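PDB 3CJY: putative thioesterase from Novosphingobium aromaticivorans, which probably hydrolyses acyl-CoA thioesters with its two hotdog domains and binds calcium. Local coordinates for residues A[184-196]-A[224-238]. Residues are numbered along the deposited sequence; the frame is centred on the assembly and turned at random.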
loop_
_atom_site.group_PDB
_atom_site.type_symbol
_atom_site.label_atom_id
_atom_site.label_comp_id
_atom_site.label_asym_id
_atom_site.label_seq_id
_atom_site.Cartn_x
_atom_site.Cartn_y
_atom_site.Cartn_z
ATOM N N PHE A 184 10.274 10.236 4.291
ATOM C CA PHE A 184 10.244 10.832 2.966
ATOM C C PHE A 184 9.050 10.384 2.118
ATOM O O PHE A 184 8.553 11.120 1.246
ATOM C CB PHE A 184 11.557 10.563 2.217
ATOM C CG PHE A 184 12.752 11.307 2.776
ATOM C CD1 PHE A 184 12.589 12.458 3.547
ATOM C CD2 PHE A 184 14.037 10.953 2.388
ATOM C CE1 PHE A 184 13.718 13.221 3.942
ATOM C CE2 PHE A 184 15.162 11.684 2.825
ATOM C CZ PHE A 184 14.975 12.802 3.626
ATOM N N ALA A 185 8.595 9.148 2.362
ATOM C CA ALA A 185 7.419 8.593 1.698
ATOM C C ALA A 185 6.170 9.430 2.023
ATOM O O ALA A 185 5.260 9.539 1.227
ATOM C CB ALA A 185 7.158 7.088 2.120
ATOM N N ASP A 186 6.146 10.019 3.223
ATOM C CA ASP A 186 4.990 10.828 3.653
ATOM C C ASP A 186 5.048 12.298 3.222
ATOM O O ASP A 186 4.407 13.170 3.826
ATOM C CB ASP A 186 4.756 10.683 5.135
ATOM C CG ASP A 186 3.347 11.148 5.571
ATOM O OD1 ASP A 186 2.370 10.862 4.866
ATOM O OD2 ASP A 186 3.234 11.812 6.626
ATOM N N PHE A 187 5.762 12.555 2.135
ATOM C CA PHE A 187 5.721 13.844 1.474
ATOM C C PHE A 187 4.585 13.909 0.407
ATOM O O PHE A 187 4.361 14.920 -0.239
ATOM C CB PHE A 187 7.071 14.179 0.847
ATOM C CG PHE A 187 8.031 14.859 1.782
ATOM C CD1 PHE A 187 8.455 14.232 2.946
ATOM C CD2 PHE A 187 8.539 16.123 1.462
ATOM C CE1 PHE A 187 9.318 14.838 3.812
ATOM C CE2 PHE A 187 9.442 16.744 2.320
ATOM C CZ PHE A 187 9.836 16.086 3.491
ATOM N N LEU A 188 3.801 12.842 0.308
ATOM C CA LEU A 188 2.710 12.817 -0.682
ATOM C C LEU A 188 1.677 13.913 -0.451
ATOM O O LEU A 188 1.080 14.356 -1.404
ATOM C CB LEU A 188 2.044 11.439 -0.814
ATOM C CG LEU A 188 2.757 10.496 -1.760
ATOM C CD1 LEU A 188 2.304 9.065 -1.589
ATOM C CD2 LEU A 188 2.577 10.974 -3.218
ATOM N N PRO A 189 1.395 14.294 0.818
ATOM C CA PRO A 189 0.439 15.429 0.933
ATOM C C PRO A 189 0.884 16.704 0.180
ATOM O O PRO A 189 0.073 17.448 -0.355
ATOM C CB PRO A 189 0.298 15.597 2.451
ATOM C CG PRO A 189 0.600 14.226 2.999
ATOM C CD PRO A 189 1.674 13.671 2.137
ATOM N N ILE A 190 2.186 16.916 0.055
ATOM C CA ILE A 190 2.722 18.063 -0.682
ATOM C C ILE A 190 2.428 17.861 -2.168
ATOM O O ILE A 190 1.995 18.776 -2.853
ATOM C CB ILE A 190 4.246 18.240 -0.421
ATOM C CG1 ILE A 190 4.468 18.664 1.047
ATOM C CG2 ILE A 190 4.832 19.245 -1.381
ATOM C CD1 ILE A 190 5.903 18.665 1.449
ATOM N N ALA A 191 2.541 16.625 -2.622
ATOM C CA ALA A 191 2.255 16.313 -4.019
ATOM C C ALA A 191 0.758 16.542 -4.289
ATOM O O ALA A 191 0.368 17.023 -5.365
ATOM C CB ALA A 191 2.602 14.862 -4.339
ATOM N N LEU A 192 -0.069 16.276 -3.290
ATOM C CA LEU A 192 -1.531 16.477 -3.461
ATOM C C LEU A 192 -1.825 17.965 -3.616
ATOM O O LEU A 192 -2.594 18.382 -4.483
ATOM C CB LEU A 192 -2.295 15.862 -2.308
ATOM C CG LEU A 192 -3.795 16.082 -2.353
ATOM C CD1 LEU A 192 -4.405 15.548 -3.677
ATOM C CD2 LEU A 192 -4.465 15.511 -1.080
ATOM N N GLY A 193 -1.187 18.780 -2.778
ATOM C CA GLY A 193 -1.390 20.233 -2.808
ATOM C C GLY A 193 -0.991 20.781 -4.154
ATOM O O GLY A 193 -1.626 21.656 -4.699
ATOM N N ARG A 194 0.051 20.212 -4.732
ATOM C CA ARG A 194 0.467 20.660 -6.060
ATOM C C ARG A 194 -0.499 20.237 -7.184
ATOM O O ARG A 194 -0.727 20.969 -8.132
ATOM C CB ARG A 194 1.853 20.166 -6.425
ATOM C CG ARG A 194 2.899 20.741 -5.488
ATOM C CD ARG A 194 4.248 20.775 -6.132
ATOM N NE ARG A 194 5.202 21.449 -5.248
ATOM C CZ ARG A 194 6.496 21.574 -5.511
ATOM N NH1 ARG A 194 6.989 21.090 -6.643
ATOM N NH2 ARG A 194 7.279 22.200 -4.647
ATOM N N ALA A 195 -1.017 19.023 -7.069
ATOM C CA ALA A 195 -1.865 18.439 -8.094
ATOM C C ALA A 195 -3.200 19.151 -8.082
ATOM O O ALA A 195 -3.786 19.377 -9.133
ATOM C CB ALA A 195 -2.062 16.953 -7.856
ATOM N N THR A 196 -3.663 19.534 -6.900
ATOM C CA THR A 196 -4.978 20.190 -6.814
ATOM C C THR A 196 -4.894 21.704 -6.931
ATOM O O THR A 196 -5.816 22.353 -7.452
ATOM C CB THR A 196 -5.713 19.864 -5.519
ATOM O OG1 THR A 196 -4.936 20.313 -4.422
ATOM C CG2 THR A 196 -5.947 18.419 -5.394
HETATM N N MSE A 224 6.900 11.251 -6.845
HETATM C CA MSE A 224 5.487 11.141 -6.505
HETATM C C MSE A 224 4.507 11.379 -7.601
HETATM O O MSE A 224 4.725 12.169 -8.537
HETATM C CB MSE A 224 5.165 12.169 -5.378
HETATM C CG MSE A 224 5.987 11.994 -4.124
HETATM SE SE MSE A 224 5.710 13.200 -2.686
HETATM C CE MSE A 224 6.609 14.699 -3.479
ATOM N N ILE A 225 3.386 10.674 -7.490
ATOM C CA ILE A 225 2.262 10.908 -8.379
ATOM C C ILE A 225 0.962 10.872 -7.582
ATOM O O ILE A 225 0.786 10.047 -6.666
ATOM C CB ILE A 225 2.222 9.872 -9.584
ATOM C CG1 ILE A 225 1.144 10.241 -10.589
ATOM C CG2 ILE A 225 2.003 8.450 -9.030
ATOM C CD1 ILE A 225 1.254 9.526 -11.941
ATOM N N ILE A 226 0.045 11.760 -7.943
ATOM C CA ILE A 226 -1.353 11.715 -7.452
ATOM C C ILE A 226 -2.161 11.387 -8.711
ATOM O O ILE A 226 -2.372 12.227 -9.576
ATOM C CB ILE A 226 -1.851 13.087 -6.894
ATOM C CG1 ILE A 226 -0.945 13.597 -5.783
ATOM C CG2 ILE A 226 -3.256 12.917 -6.411
ATOM C CD1 ILE A 226 -0.874 12.686 -4.548
ATOM N N PRO A 227 -2.575 10.115 -8.869
ATOM C CA PRO A 227 -3.174 9.774 -10.146
ATOM C C PRO A 227 -4.668 10.073 -10.292
ATOM O O PRO A 227 -5.167 10.248 -11.404
ATOM C CB PRO A 227 -2.936 8.245 -10.223
ATOM C CG PRO A 227 -3.025 7.814 -8.830
ATOM C CD PRO A 227 -2.308 8.921 -8.052
ATOM N N SER A 228 -5.357 10.128 -9.183
ATOM C CA SER A 228 -6.786 10.275 -9.182
ATOM C C SER A 228 -7.379 10.636 -7.795
ATOM O O SER A 228 -6.761 10.494 -6.733
ATOM C CB SER A 228 -7.407 8.966 -9.657
ATOM O OG SER A 228 -7.079 7.975 -8.690
ATOM N N SER A 229 -8.596 11.150 -7.875
ATOM C CA SER A 229 -9.390 11.532 -6.705
ATOM C C SER A 229 -10.866 11.467 -7.064
ATOM O O SER A 229 -11.255 11.597 -8.227
ATOM C CB SER A 229 -9.000 12.924 -6.205
ATOM O OG SER A 229 -9.431 13.940 -7.101
ATOM N N ALA A 230 -11.672 11.225 -6.045
ATOM C CA ALA A 230 -13.113 11.191 -6.180
ATOM C C ALA A 230 -13.762 11.168 -4.809
ATOM O O ALA A 230 -13.166 10.694 -3.830
ATOM C CB ALA A 230 -13.566 10.000 -7.026
ATOM N N SER A 231 -14.960 11.757 -4.742
ATOM C CA SER A 231 -15.792 11.682 -3.547
ATOM C C SER A 231 -15.142 12.185 -2.269
ATOM O O SER A 231 -15.468 11.706 -1.166
ATOM C CB SER A 231 -16.189 10.231 -3.316
ATOM O OG SER A 231 -16.926 9.763 -4.429
ATOM N N GLY A 232 -14.246 13.148 -2.390
ATOM C CA GLY A 232 -13.638 13.711 -1.188
ATOM C C GLY A 232 -12.351 13.079 -0.747
ATOM O O GLY A 232 -11.774 13.455 0.261
ATOM N N PHE A 233 -11.882 12.120 -1.535
ATOM C CA PHE A 233 -10.627 11.427 -1.263
ATOM C C PHE A 233 -9.726 11.380 -2.469
ATOM O O PHE A 233 -10.157 11.481 -3.612
ATOM C CB PHE A 233 -10.889 9.976 -0.826
ATOM C CG PHE A 233 -11.796 9.858 0.367
ATOM C CD1 PHE A 233 -11.295 9.872 1.643
ATOM C CD2 PHE A 233 -13.151 9.820 0.202
ATOM C CE1 PHE A 233 -12.145 9.798 2.716
ATOM C CE2 PHE A 233 -14.000 9.739 1.276
ATOM C CZ PHE A 233 -13.499 9.735 2.528
ATOM N N ALA A 234 -8.452 11.236 -2.190
ATOM C CA ALA A 234 -7.415 11.063 -3.211
ATOM C C ALA A 234 -6.432 10.002 -2.798
ATOM O O ALA A 234 -6.416 9.561 -1.701
ATOM C CB ALA A 234 -6.674 12.359 -3.477
ATOM N N GLN A 235 -5.621 9.600 -3.743
ATOM C CA GLN A 235 -4.558 8.631 -3.473
ATOM C C GLN A 235 -3.287 9.090 -4.156
ATOM O O GLN A 235 -3.303 9.873 -5.081
ATOM C CB GLN A 235 -4.926 7.256 -3.952
ATOM C CG GLN A 235 -5.244 7.171 -5.448
ATOM C CD GLN A 235 -5.378 5.733 -5.884
ATOM O OE1 GLN A 235 -4.400 5.006 -5.831
ATOM N NE2 GLN A 235 -6.594 5.300 -6.249
ATOM N N GLY A 236 -2.189 8.593 -3.615
ATOM C CA GLY A 236 -0.857 8.874 -4.125
ATOM C C GLY A 236 0.075 7.700 -3.933
ATOM O O GLY A 236 -0.080 6.873 -3.045
ATOM N N GLN A 237 1.076 7.693 -4.807
ATOM C CA GLN A 237 2.157 6.735 -4.804
ATOM C C GLN A 237 3.483 7.480 -4.922
ATOM O O GLN A 237 3.598 8.532 -5.588
ATOM C CB GLN A 237 2.014 5.782 -5.973
ATOM C CG GLN A 237 0.810 4.825 -5.831
ATOM C CD GLN A 237 -0.491 5.440 -6.224
ATOM O OE1 GLN A 237 -0.553 6.098 -7.238
ATOM N NE2 GLN A 237 -1.547 5.204 -5.437
ATOM N N VAL A 238 4.472 6.868 -4.309
ATOM C CA VAL A 238 5.856 7.428 -4.252
ATOM C C VAL A 238 6.916 6.350 -4.390
ATOM O O VAL A 238 6.736 5.216 -3.922
ATOM C CB VAL A 238 6.112 8.223 -2.941
ATOM C CG1 VAL A 238 5.908 7.342 -1.683
ATOM C CG2 VAL A 238 7.473 8.892 -2.934
#
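L188 of helix 188-196 stands over the hairpin formed by strands 224-230 and 233-238 and spreads its two methyls on it. L188 CD1 lies 3.5 Å from G236 C and also reaches CG1 of V238. L188 CD2 sits between the two strands, 3.6 Å from M224 CB and as close to the carbonyl O of Q237. G236 has no side chain, and this makes room for the leucine: a CB here would clash with both L188 CD2 and I226 CD1.

M224 is a selenomethionine. Its side chain runs past L188 in the opposite direction. An extended chi2 (179°) carries M224 SE to 3.3 Å from the carbonyl O of F187, at the break between helices 178-185 and 188-196. The bend at chi3 then leaves CE near A191 CB, which also rests against M224 CB.

One turn farther along the helix, I226 lies against A191, L192 and A195. I226 CG1 is anti to the carbonyl carbon (chi1 -56°) and lies 3.7 Å from A191 O, while I226 CB faces A195 CB. L192 crosses I226 at about a right angle. L192 CD1 touches I226 CG2 and lies 3.9 Å from A234 CB. At the other end, V238 CG1 packs on A185, 3.7 Å from A185 O.

With L188 cut back to an alanine, a gap is likely to open above G236, and M224 CB and V238 CG1 would lose the leucine methyls that touch them.

The helix axis crosses strand 224-230 at -55°. This is the helix-on-sheet packing of a hotdog fold, here in the C-terminal domain. Farther along strand 224-230, S228 and S229 pair antiparallel with a strand of the second subunit, so the sheet continues there. Between these two segments the contact is apolar and depends on close fit and burial; polar ties come from beside it, where D186 bonds Q253 and N207.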